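Local structure of pectate lyase 1 (Juniperus ashei, 1PXZ) at residues 188-193 against 218-223; 238-243 against 264-269; 246-251 against 277-282. The protein is a calcium-dependent pectate lyase of cedar pollen, low in activity, that cleaves pectate chains by elimination, and is also a major allergen. All coordinates share one frame; numbering follows the deposited sequence.

Interaction 1 (188-193 against 218-223); sequences SNNHFF and AFNQFG
A218 opens the pairing by accepting the backbone N-H of N189 (N189 N to A218 O 3.1 Å). F219 and N189 both take a positive phi, turning each chain out of its strand. The F219 ring lies alongside the N189 amide, planes 18° apart, and a water donates to F219 O and N189 OD1. N2 also bonds N189 OD1, and D164 holds N189 ND2, which suits a buried asparagine. N220 follows beside N190, with amide planes 7° apart. At Q221 strand pairing resumes: Q221 N reaches N190 O at 2.9 Å, and F192 N donates to Q221 O at 3.0 Å. On the face that carries H191 and Q221, Q221 CG lies 3.5 Å from H191 CD2. On the opposite face F222 and F192 run side by side, rings nearly parallel but barely overlapping; F222 CE1 is 3.4 Å from F192 CD1. G223 N binds F192 O at 2.7 Å. H191 NE2 donates to G223 O at 2.8 Å; the oxygen lies in the imidazole plane, but the bond is bent and NE2 tilted from the carbonyl plane. A chi1 of -179° swings the H191 ring away from its own N toward that oxygen. A CB on G223 would press on the preceding carbonyl, so glycine fits. Stacked asparagines at a tight turn, with aromatics piled inside, form ladders characteristic of the pectate lyase parallel beta-helix.

Interaction 2 (238-243 against 264-269); sequences VHVANN and EGNSFT
H239 and E264 meet on the face of the coils that carries A241, itself buried beneath other parts of the chain. Here NE2 of the imidazole donates to OE1 of the carboxylate (H239 NE2 to E264 OE1 3.0 Å). The proton arrives on the anti side of OE1, tilted from the carboxylate plane, and the two flat groups are turned 56° apart. ND1 of the same ring is hydrogen-bonded with the hydroxyl of Y321, while R300 and T318 hold the carboxylate; the salt bridge with R300 would favour an ionised E264. CB of A241 packs over one face of the imidazole, offset toward its rim.

N266 makes the more intricate link. Its CB lies 3.8 Å from N243 O, the carbonyl that receives the backbone N-H of S267. CG stands anti to its own carbonyl carbon (chi1 -64°), which brings the amide alongside that of N243. From there OD1 takes the backbone N-H of N243, with N266 OD1 to N243 N 2.9 Å, and N266 ND2 gives a proton to V240 O at 2.8 Å. This is the asparagine ladder of the parallel beta-helix, at the sharp turn between two strands of a coil: N243 is the rung before, its amide plane only 15° from that of N266. Asparagine suits the place because its short amide offers an acceptor and a donor together to a bent, buried backbone. V240 O has two donors, E264 N and N266 ND2, which approach from opposite faces of its plane; ND2 stands above the carbonyl, and S263 OG is a further partner of that nitrogen. Beside the rung, N242 N binds E264 O at 3.0 Å, and G265 takes a positive phi, a backbone shape that glycine adopts at little cost.

Interaction 3 (246-251 against 277-282); sequences DPWNIY and KEVTKR
The loop between strands 244-245 and 253-256 of the beta-helix packs against the start of strand 280-282, the outermost strand of its sheet, and the residues just before it. No direct hydrogen bond joins the two segments, and side chains do most of the work. Y251 turns one ring face to K281, whose CB sits over it, 4.0 Å from the ring centroid and 24° off the normal, in a CH-pi contact. Further along the lysine, K281 CD touches Y251 CD1 at 3.6 Å. K281 is exposed; its methylenes cover the ring while its ammonium can stay in water, a combination that suits lysine. With a Y251 chi1 of 61° the ring is turned so that its face lies by K281, and V279 O lies at its edge, 3.7 Å from Y251 CB.

Deeper in, W248 crosses V279 at about a right angle: W248 CH2 reaches V279 CG2 at 3.7 Å, while K277 O lies in the indole plane at its edge, 3.8 Å from W248 CZ2. The indole N-H is satisfied by K276 O, so a large buried ring keeps its polar atom bonded. A water donates to both I250 O and E278 O, joining the backbones of the two segments. The Y251 side chain also comes within about 3 Å of that of R229. R229 is the predicted active-site residue, so the loop 246-251 borders the probable catalytic cleft of a pectate lyase beta-helix.

In the fold
Interactions 1 and 2 sit at the turns of successive coils, their centres about 11 Å apart, and F219 N and A241 O (3.2 Å, a probable hydrogen bond) carry the pairing from one to the other, with N190, N220, N243 and N266 as consecutive rungs. Interaction 1 closes in sequence before the other two open, whereas 2 and 3 alternate along the chain. Interaction 3, about 16 Å from interaction 1 and 13 Å from interaction 2 between centres, lies at the edge of the eight-stranded parallel sheet, whose last strand, 280-282, belongs to it; F268 and T269 pack on its V279 and W248. Interactions 1 and 2 build stacked turns; interaction 3 reaches the predicted active-site residue R229.

Interaction 1 (188-193 against 218-223)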
loop_
_atom_site.group_PDB
_atom_site.type_symbol
_atom_site.label_atom_id
_atom_site.label_comp_id
_atom_site.label_asym_id
_atom_site.label_seq_id
_atom_site.Cartn_x
_atom_site.Cartn_y
_atom_site.Cartn_z
ATOM N N SER A 188 3.042 0.032 -4.639
ATOM C CA SER A 188 3.381 0.492 -5.985
ATOM C C SER A 188 2.220 0.399 -6.969
ATOM O O SER A 188 1.386 -0.498 -6.818
ATOM C CB SER A 188 4.554 -0.350 -6.540
ATOM O OG SER A 188 4.257 -1.742 -6.500
ATOM N N ASN A 189 2.190 1.291 -7.962
ATOM C CA ASN A 189 1.261 1.168 -9.077
ATOM C C ASN A 189 -0.198 1.196 -8.620
ATOM O O ASN A 189 -1.028 0.727 -9.403
ATOM C CB ASN A 189 1.485 -0.154 -9.835
ATOM C CG ASN A 189 2.814 -0.214 -10.568
ATOM O OD1 ASN A 189 3.128 0.693 -11.339
ATOM N ND2 ASN A 189 3.584 -1.290 -10.349
ATOM N N ASN A 190 -0.518 1.694 -7.442
ATOM C CA ASN A 190 -1.911 1.745 -7.008
ATOM C C ASN A 190 -2.607 3.039 -7.433
ATOM O O ASN A 190 -1.918 4.023 -7.684
ATOM C CB ASN A 190 -1.986 1.697 -5.486
ATOM C CG ASN A 190 -1.302 0.449 -4.940
ATOM O OD1 ASN A 190 -0.230 0.531 -4.327
ATOM N ND2 ASN A 190 -1.949 -0.683 -5.169
ATOM N N HIS A 191 -3.936 3.038 -7.476
ATOM C CA HIS A 191 -4.677 4.286 -7.718
ATOM C C HIS A 191 -5.465 4.586 -6.447
ATOM O O HIS A 191 -6.322 3.773 -6.109
ATOM C CB HIS A 191 -5.566 4.167 -8.941
ATOM C CG HIS A 191 -6.340 5.401 -9.290
ATOM N ND1 HIS A 191 -7.456 5.373 -10.109
ATOM C CD2 HIS A 191 -6.155 6.701 -8.932
ATOM C CE1 HIS A 191 -7.929 6.606 -10.235
ATOM N NE2 HIS A 191 -7.157 7.437 -9.536
ATOM N N PHE A 192 -5.149 5.658 -5.743
ATOM C CA PHE A 192 -5.858 6.059 -4.529
ATOM C C PHE A 192 -6.772 7.226 -4.867
ATOM O O PHE A 192 -6.264 8.210 -5.436
ATOM C CB PHE A 192 -4.895 6.502 -3.430
ATOM C CG PHE A 192 -3.849 5.500 -3.008
ATOM C CD1 PHE A 192 -2.647 5.450 -3.709
ATOM C CD2 PHE A 192 -4.068 4.640 -1.951
ATOM C CE1 PHE A 192 -1.669 4.540 -3.350
ATOM C CE2 PHE A 192 -3.088 3.731 -1.570
ATOM C CZ PHE A 192 -1.898 3.686 -2.279
ATOM N N PHE A 193 -8.063 7.169 -4.544
ATOM C CA PHE A 193 -8.922 8.284 -4.977
ATOM C C PHE A 193 -10.196 8.371 -4.132
ATOM O O PHE A 193 -10.560 7.414 -3.448
ATOM C CB PHE A 193 -9.243 8.183 -6.469
ATOM C CG PHE A 193 -10.061 6.950 -6.864
ATOM C CD1 PHE A 193 -9.439 5.733 -7.096
ATOM C CD2 PHE A 193 -11.436 7.026 -7.016
ATOM C CE1 PHE A 193 -10.180 4.639 -7.480
ATOM C CE2 PHE A 193 -12.200 5.915 -7.379
ATOM C CZ PHE A 193 -11.558 4.708 -7.601
ATOM N N ALA A 218 5.944 3.834 -4.637
ATOM C CA ALA A 218 6.359 4.159 -5.995
ATOM C C ALA A 218 5.331 3.941 -7.104
ATOM O O ALA A 218 4.611 2.946 -7.118
ATOM C CB ALA A 218 7.595 3.316 -6.317
ATOM N N PHE A 219 5.311 4.853 -8.058
ATOM C CA PHE A 219 4.515 4.773 -9.274
ATOM C C PHE A 219 3.009 4.750 -8.988
ATOM O O PHE A 219 2.231 4.182 -9.772
ATOM C CB PHE A 219 4.899 3.550 -10.113
ATOM C CG PHE A 219 6.404 3.347 -10.260
ATOM C CD1 PHE A 219 7.138 4.277 -10.968
ATOM C CD2 PHE A 219 7.023 2.241 -9.703
ATOM C CE1 PHE A 219 8.516 4.105 -11.109
ATOM C CE2 PHE A 219 8.401 2.077 -9.812
ATOM C CZ PHE A 219 9.133 3.024 -10.506
ATOM N N ASN A 220 2.589 5.368 -7.903
ATOM C CA ASN A 220 1.175 5.427 -7.544
ATOM C C ASN A 220 0.530 6.681 -8.126
ATOM O O ASN A 220 1.215 7.691 -8.312
ATOM C CB ASN A 220 0.966 5.423 -6.031
ATOM C CG ASN A 220 1.597 4.240 -5.330
ATOM O OD1 ASN A 220 2.654 4.332 -4.701
ATOM N ND2 ASN A 220 0.936 3.091 -5.428
ATOM N N GLN A 221 -0.764 6.592 -8.389
ATOM C CA GLN A 221 -1.564 7.747 -8.772
ATOM C C GLN A 221 -2.312 8.196 -7.525
ATOM O O GLN A 221 -3.157 7.449 -7.026
ATOM C CB GLN A 221 -2.548 7.436 -9.920
ATOM C CG GLN A 221 -3.517 8.610 -10.140
ATOM C CD GLN A 221 -2.788 9.841 -10.684
ATOM O OE1 GLN A 221 -1.994 9.773 -11.610
ATOM N NE2 GLN A 221 -3.062 11.005 -10.117
ATOM N N PHE A 222 -2.012 9.383 -6.999
ATOM C CA PHE A 222 -2.690 9.878 -5.810
ATOM C C PHE A 222 -3.767 10.872 -6.195
ATOM O O PHE A 222 -3.473 12.041 -6.510
ATOM C CB PHE A 222 -1.678 10.554 -4.872
ATOM C CG PHE A 222 -0.858 9.544 -4.089
ATOM C CD1 PHE A 222 -1.434 8.755 -3.113
ATOM C CD2 PHE A 222 0.488 9.420 -4.347
ATOM C CE1 PHE A 222 -0.681 7.839 -2.385
ATOM C CE2 PHE A 222 1.260 8.488 -3.645
ATOM C CZ PHE A 222 0.669 7.689 -2.689
ATOM N N GLY A 223 -5.019 10.430 -6.183
ATOM C CA GLY A 223 -6.090 11.315 -6.604
ATOM C C GLY A 223 -6.747 10.906 -7.897
ATOM O O GLY A 223 -6.377 9.907 -8.551
HETATM O O HOH W 1 1.608 2.814 -12.171
#

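Interaction 2 (238-243 against 264-269)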
loop_
_atom_site.group_PDB
_atom_site.type_symbol
_atom_site.label_atom_id
_atom_site.label_comp_id
_atom_site.label_asym_id
_atom_site.label_seq_id
_atom_site.Cartn_x
_atom_site.Cartn_y
_atom_site.Cartn_z
ATOM N N VAL A 238 10.800 6.430 4.584
ATOM C CA VAL A 238 9.933 6.169 3.436
ATOM C C VAL A 238 10.543 6.785 2.179
ATOM O O VAL A 238 10.821 7.985 2.193
ATOM C CB VAL A 238 8.515 6.749 3.588
ATOM C CG1 VAL A 238 7.641 6.169 2.470
ATOM C CG2 VAL A 238 7.917 6.461 4.944
ATOM N N HIS A 239 10.715 5.985 1.147
ATOM C CA HIS A 239 11.140 6.462 -0.160
ATOM C C HIS A 239 9.908 6.690 -1.040
ATOM O O HIS A 239 9.214 5.728 -1.376
ATOM C CB HIS A 239 12.120 5.475 -0.800
ATOM C CG HIS A 239 12.712 5.916 -2.095
ATOM N ND1 HIS A 239 13.015 5.063 -3.123
ATOM C CD2 HIS A 239 13.045 7.179 -2.502
ATOM C CE1 HIS A 239 13.518 5.752 -4.139
ATOM N NE2 HIS A 239 13.552 7.040 -3.786
ATOM N N VAL A 240 9.636 7.932 -1.382
ATOM C CA VAL A 240 8.452 8.283 -2.187
ATOM C C VAL A 240 8.899 8.633 -3.594
ATOM O O VAL A 240 9.409 9.737 -3.797
ATOM C CB VAL A 240 7.671 9.438 -1.546
ATOM C CG1 VAL A 240 6.382 9.746 -2.319
ATOM C CG2 VAL A 240 7.290 9.127 -0.101
ATOM N N ALA A 241 8.740 7.714 -4.561
ATOM C CA ALA A 241 9.389 7.885 -5.853
ATOM C C ALA A 241 8.492 7.764 -7.075
ATOM O O ALA A 241 7.761 6.773 -7.184
ATOM C CB ALA A 241 10.479 6.803 -5.977
ATOM N N ASN A 242 8.539 8.696 -8.015
ATOM C CA ASN A 242 7.820 8.634 -9.282
ATOM C C ASN A 242 6.321 8.355 -9.098
ATOM O O ASN A 242 5.719 7.547 -9.811
ATOM C CB ASN A 242 8.448 7.584 -10.183
ATOM C CG ASN A 242 9.662 8.143 -10.907
ATOM O OD1 ASN A 242 9.895 9.352 -11.025
ATOM N ND2 ASN A 242 10.439 7.212 -11.410
ATOM N N ASN A 243 5.736 9.070 -8.131
ATOM C CA ASN A 243 4.279 9.053 -7.994
ATOM C C ASN A 243 3.670 10.309 -8.614
ATOM O O ASN A 243 4.372 11.310 -8.729
ATOM C CB ASN A 243 3.880 9.003 -6.526
ATOM C CG ASN A 243 4.589 7.936 -5.714
ATOM O OD1 ASN A 243 5.610 8.147 -5.051
ATOM N ND2 ASN A 243 3.989 6.754 -5.763
ATOM N N GLU A 264 11.464 11.679 -4.394
ATOM C CA GLU A 264 12.269 11.733 -5.613
ATOM C C GLU A 264 11.439 11.529 -6.859
ATOM O O GLU A 264 10.728 10.517 -6.959
ATOM C CB GLU A 264 13.329 10.631 -5.476
ATOM C CG GLU A 264 14.328 10.544 -6.611
ATOM C CD GLU A 264 15.449 9.554 -6.345
ATOM O OE1 GLU A 264 15.371 8.763 -5.374
ATOM O OE2 GLU A 264 16.410 9.591 -7.154
ATOM N N GLY A 265 11.486 12.455 -7.805
ATOM C CA GLY A 265 10.820 12.260 -9.077
ATOM C C GLY A 265 9.310 12.215 -8.994
ATOM O O GLY A 265 8.655 11.620 -9.875
ATOM N N ASN A 266 8.699 12.834 -7.999
ATOM C CA ASN A 266 7.238 12.936 -7.921
ATOM C C ASN A 266 6.728 14.113 -8.736
ATOM O O ASN A 266 7.508 15.032 -9.012
ATOM C CB ASN A 266 6.825 13.092 -6.451
ATOM C CG ASN A 266 7.212 11.851 -5.663
ATOM O OD1 ASN A 266 6.704 10.768 -5.981
ATOM N ND2 ASN A 266 8.073 11.997 -4.671
ATOM N N SER A 267 5.453 14.112 -9.107
ATOM C CA SER A 267 4.876 15.288 -9.766
ATOM C C SER A 267 3.702 15.760 -8.908
ATOM O O SER A 267 2.768 14.996 -8.632
ATOM C CB SER A 267 4.445 14.970 -11.187
ATOM O OG SER A 267 3.737 16.066 -11.773
ATOM N N PHE A 268 3.767 17.010 -8.450
ATOM C CA PHE A 268 2.782 17.516 -7.505
ATOM C C PHE A 268 2.002 18.657 -8.158
ATOM O O PHE A 268 2.630 19.652 -8.535
ATOM C CB PHE A 268 3.453 18.015 -6.230
ATOM C CG PHE A 268 4.336 17.078 -5.431
ATOM C CD1 PHE A 268 3.787 16.106 -4.596
ATOM C CD2 PHE A 268 5.726 17.171 -5.510
ATOM C CE1 PHE A 268 4.632 15.271 -3.873
ATOM C CE2 PHE A 268 6.566 16.343 -4.783
ATOM C CZ PHE A 268 6.016 15.384 -3.938
ATOM N N THR A 269 0.693 18.517 -8.287
ATOM C CA THR A 269 -0.165 19.601 -8.788
ATOM C C THR A 269 -0.959 20.172 -7.630
ATOM O O THR A 269 -1.824 19.505 -7.051
ATOM C CB THR A 269 -1.086 19.087 -9.911
ATOM O OG1 THR A 269 -0.269 18.627 -10.992
ATOM C CG2 THR A 269 -1.970 20.219 -10.419
#

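Interaction 3 (246-251 against 277-282)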
loop_
_atom_site.group_PDB
_atom_site.type_symbol
_atom_site.label_atom_id
_atom_site.label_comp_id
_atom_site.label_asym_id
_atom_site.label_seq_id
_atom_site.Cartn_x
_atom_site.Cartn_y
_atom_site.Cartn_z
ATOM N N ASP A 246 -2.552 14.518 -7.979
ATOM C CA ASP A 246 -3.612 15.484 -8.220
ATOM C C ASP A 246 -3.743 16.418 -7.023
ATOM O O ASP A 246 -3.180 16.130 -5.979
ATOM C CB ASP A 246 -4.969 14.788 -8.419
ATOM C CG ASP A 246 -5.045 14.041 -9.730
ATOM O OD1 ASP A 246 -4.697 14.642 -10.783
ATOM O OD2 ASP A 246 -5.457 12.851 -9.743
ATOM N N PRO A 247 -4.451 17.537 -7.137
ATOM C CA PRO A 247 -4.670 18.408 -5.985
ATOM C C PRO A 247 -5.243 17.678 -4.772
ATOM O O PRO A 247 -6.289 17.045 -4.892
ATOM C CB PRO A 247 -5.676 19.446 -6.524
ATOM C CG PRO A 247 -5.366 19.509 -7.994
ATOM C CD PRO A 247 -5.016 18.084 -8.390
ATOM N N TRP A 248 -4.543 17.811 -3.652
ATOM C CA TRP A 248 -4.845 17.300 -2.332
ATOM C C TRP A 248 -5.808 18.254 -1.629
ATOM O O TRP A 248 -6.134 19.283 -2.240
ATOM C CB TRP A 248 -3.585 17.155 -1.468
ATOM C CG TRP A 248 -2.669 18.357 -1.511
ATOM C CD1 TRP A 248 -2.666 19.435 -0.684
ATOM C CD2 TRP A 248 -1.616 18.571 -2.460
ATOM N NE1 TRP A 248 -1.672 20.338 -1.044
ATOM C CE2 TRP A 248 -1.022 19.811 -2.134
ATOM C CE3 TRP A 248 -1.129 17.834 -3.543
ATOM C CZ2 TRP A 248 0.045 20.330 -2.865
ATOM C CZ3 TRP A 248 -0.059 18.351 -4.274
ATOM C CH2 TRP A 248 0.501 19.586 -3.917
ATOM N N ASN A 249 -6.192 17.960 -0.400
ATOM C CA ASN A 249 -7.120 18.806 0.346
ATOM C C ASN A 249 -6.433 19.563 1.472
ATOM O O ASN A 249 -6.834 20.706 1.709
ATOM C CB ASN A 249 -8.252 17.997 0.991
ATOM C CG ASN A 249 -9.368 18.854 1.556
ATOM O OD1 ASN A 249 -9.829 18.684 2.691
ATOM N ND2 ASN A 249 -9.841 19.810 0.760
ATOM N N ILE A 250 -5.474 18.914 2.144
ATOM C CA ILE A 250 -4.796 19.555 3.266
ATOM C C ILE A 250 -3.300 19.665 2.979
ATOM O O ILE A 250 -2.740 20.766 2.954
ATOM C CB ILE A 250 -5.036 18.801 4.583
ATOM C CG1 ILE A 250 -6.530 18.654 4.924
ATOM C CG2 ILE A 250 -4.283 19.457 5.727
ATOM C CD1 ILE A 250 -6.762 17.765 6.131
ATOM N N TYR A 251 -2.674 18.517 2.756
ATOM C CA TYR A 251 -1.300 18.417 2.311
ATOM C C TYR A 251 -1.116 17.094 1.567
ATOM O O TYR A 251 -2.030 16.269 1.600
ATOM C CB TYR A 251 -0.307 18.424 3.481
ATOM C CG TYR A 251 -0.504 17.261 4.433
ATOM C CD1 TYR A 251 -1.480 17.342 5.419
ATOM C CD2 TYR A 251 0.246 16.085 4.365
ATOM C CE1 TYR A 251 -1.701 16.299 6.310
ATOM C CE2 TYR A 251 0.035 15.039 5.241
ATOM C CZ TYR A 251 -0.939 15.159 6.212
ATOM O OH TYR A 251 -1.134 14.110 7.085
ATOM N N LYS A 277 -0.839 25.229 -0.904
ATOM C CA LYS A 277 0.188 25.050 -1.918
ATOM C C LYS A 277 1.331 24.163 -1.440
ATOM O O LYS A 277 2.014 23.543 -2.255
ATOM C CB LYS A 277 0.798 26.424 -2.301
ATOM C CG LYS A 277 -0.228 27.353 -2.961
ATOM C CD LYS A 277 -0.709 26.835 -4.307
ATOM C CE LYS A 277 -1.568 27.857 -5.059
ATOM N NZ LYS A 277 -2.133 27.254 -6.312
ATOM N N GLU A 278 1.544 24.099 -0.131
ATOM C CA GLU A 278 2.683 23.358 0.397
ATOM C C GLU A 278 2.432 21.844 0.350
ATOM O O GLU A 278 1.415 21.354 0.833
ATOM C CB GLU A 278 3.034 23.750 1.844
ATOM C CG GLU A 278 4.413 23.163 2.172
ATOM C CD GLU A 278 4.876 23.456 3.577
ATOM O OE1 GLU A 278 4.339 24.414 4.173
ATOM O OE2 GLU A 278 5.774 22.729 4.077
ATOM N N VAL A 279 3.373 21.126 -0.248
ATOM C CA VAL A 279 3.219 19.674 -0.399
ATOM C C VAL A 279 3.351 19.004 0.963
ATOM O O VAL A 279 2.604 18.074 1.279
ATOM C CB VAL A 279 4.308 19.138 -1.335
ATOM C CG1 VAL A 279 4.459 17.616 -1.210
ATOM C CG2 VAL A 279 4.054 19.555 -2.785
ATOM N N THR A 280 4.315 19.475 1.747
ATOM C CA THR A 280 4.737 18.963 3.035
ATOM C C THR A 280 3.994 19.541 4.231
ATOM O O THR A 280 3.541 20.687 4.271
ATOM C CB THR A 280 6.234 19.297 3.303
ATOM O OG1 THR A 280 6.506 20.624 2.807
ATOM C CG2 THR A 280 7.151 18.348 2.555
ATOM N N LYS A 281 3.888 18.708 5.266
ATOM C CA LYS A 281 3.349 19.134 6.535
ATOM C C LYS A 281 4.024 18.401 7.698
ATOM O O LYS A 281 3.926 17.184 7.798
ATOM C CB LYS A 281 1.828 18.917 6.638
ATOM C CG LYS A 281 1.277 19.669 7.860
ATOM C CD LYS A 281 -0.242 19.791 7.771
ATOM C CE LYS A 281 -0.805 20.224 9.122
ATOM N NZ LYS A 281 -1.665 19.166 9.732
ATOM N N ARG A 282 4.703 19.159 8.560
ATOM C CA ARG A 282 5.291 18.614 9.770
ATOM C C ARG A 282 4.322 18.746 10.933
ATOM O O ARG A 282 3.761 19.805 11.203
ATOM C CB ARG A 282 6.584 19.334 10.168
ATOM C CG ARG A 282 7.804 18.854 9.399
ATOM C CD ARG A 282 8.246 19.971 8.459
ATOM N NE ARG A 282 9.567 19.673 7.888
ATOM C CZ ARG A 282 9.775 19.885 6.588
ATOM N NH1 ARG A 282 8.777 20.368 5.843
ATOM N NH2 ARG A 282 10.968 19.608 6.103
HETATM O O HOH W 2 -0.549 22.406 2.289
#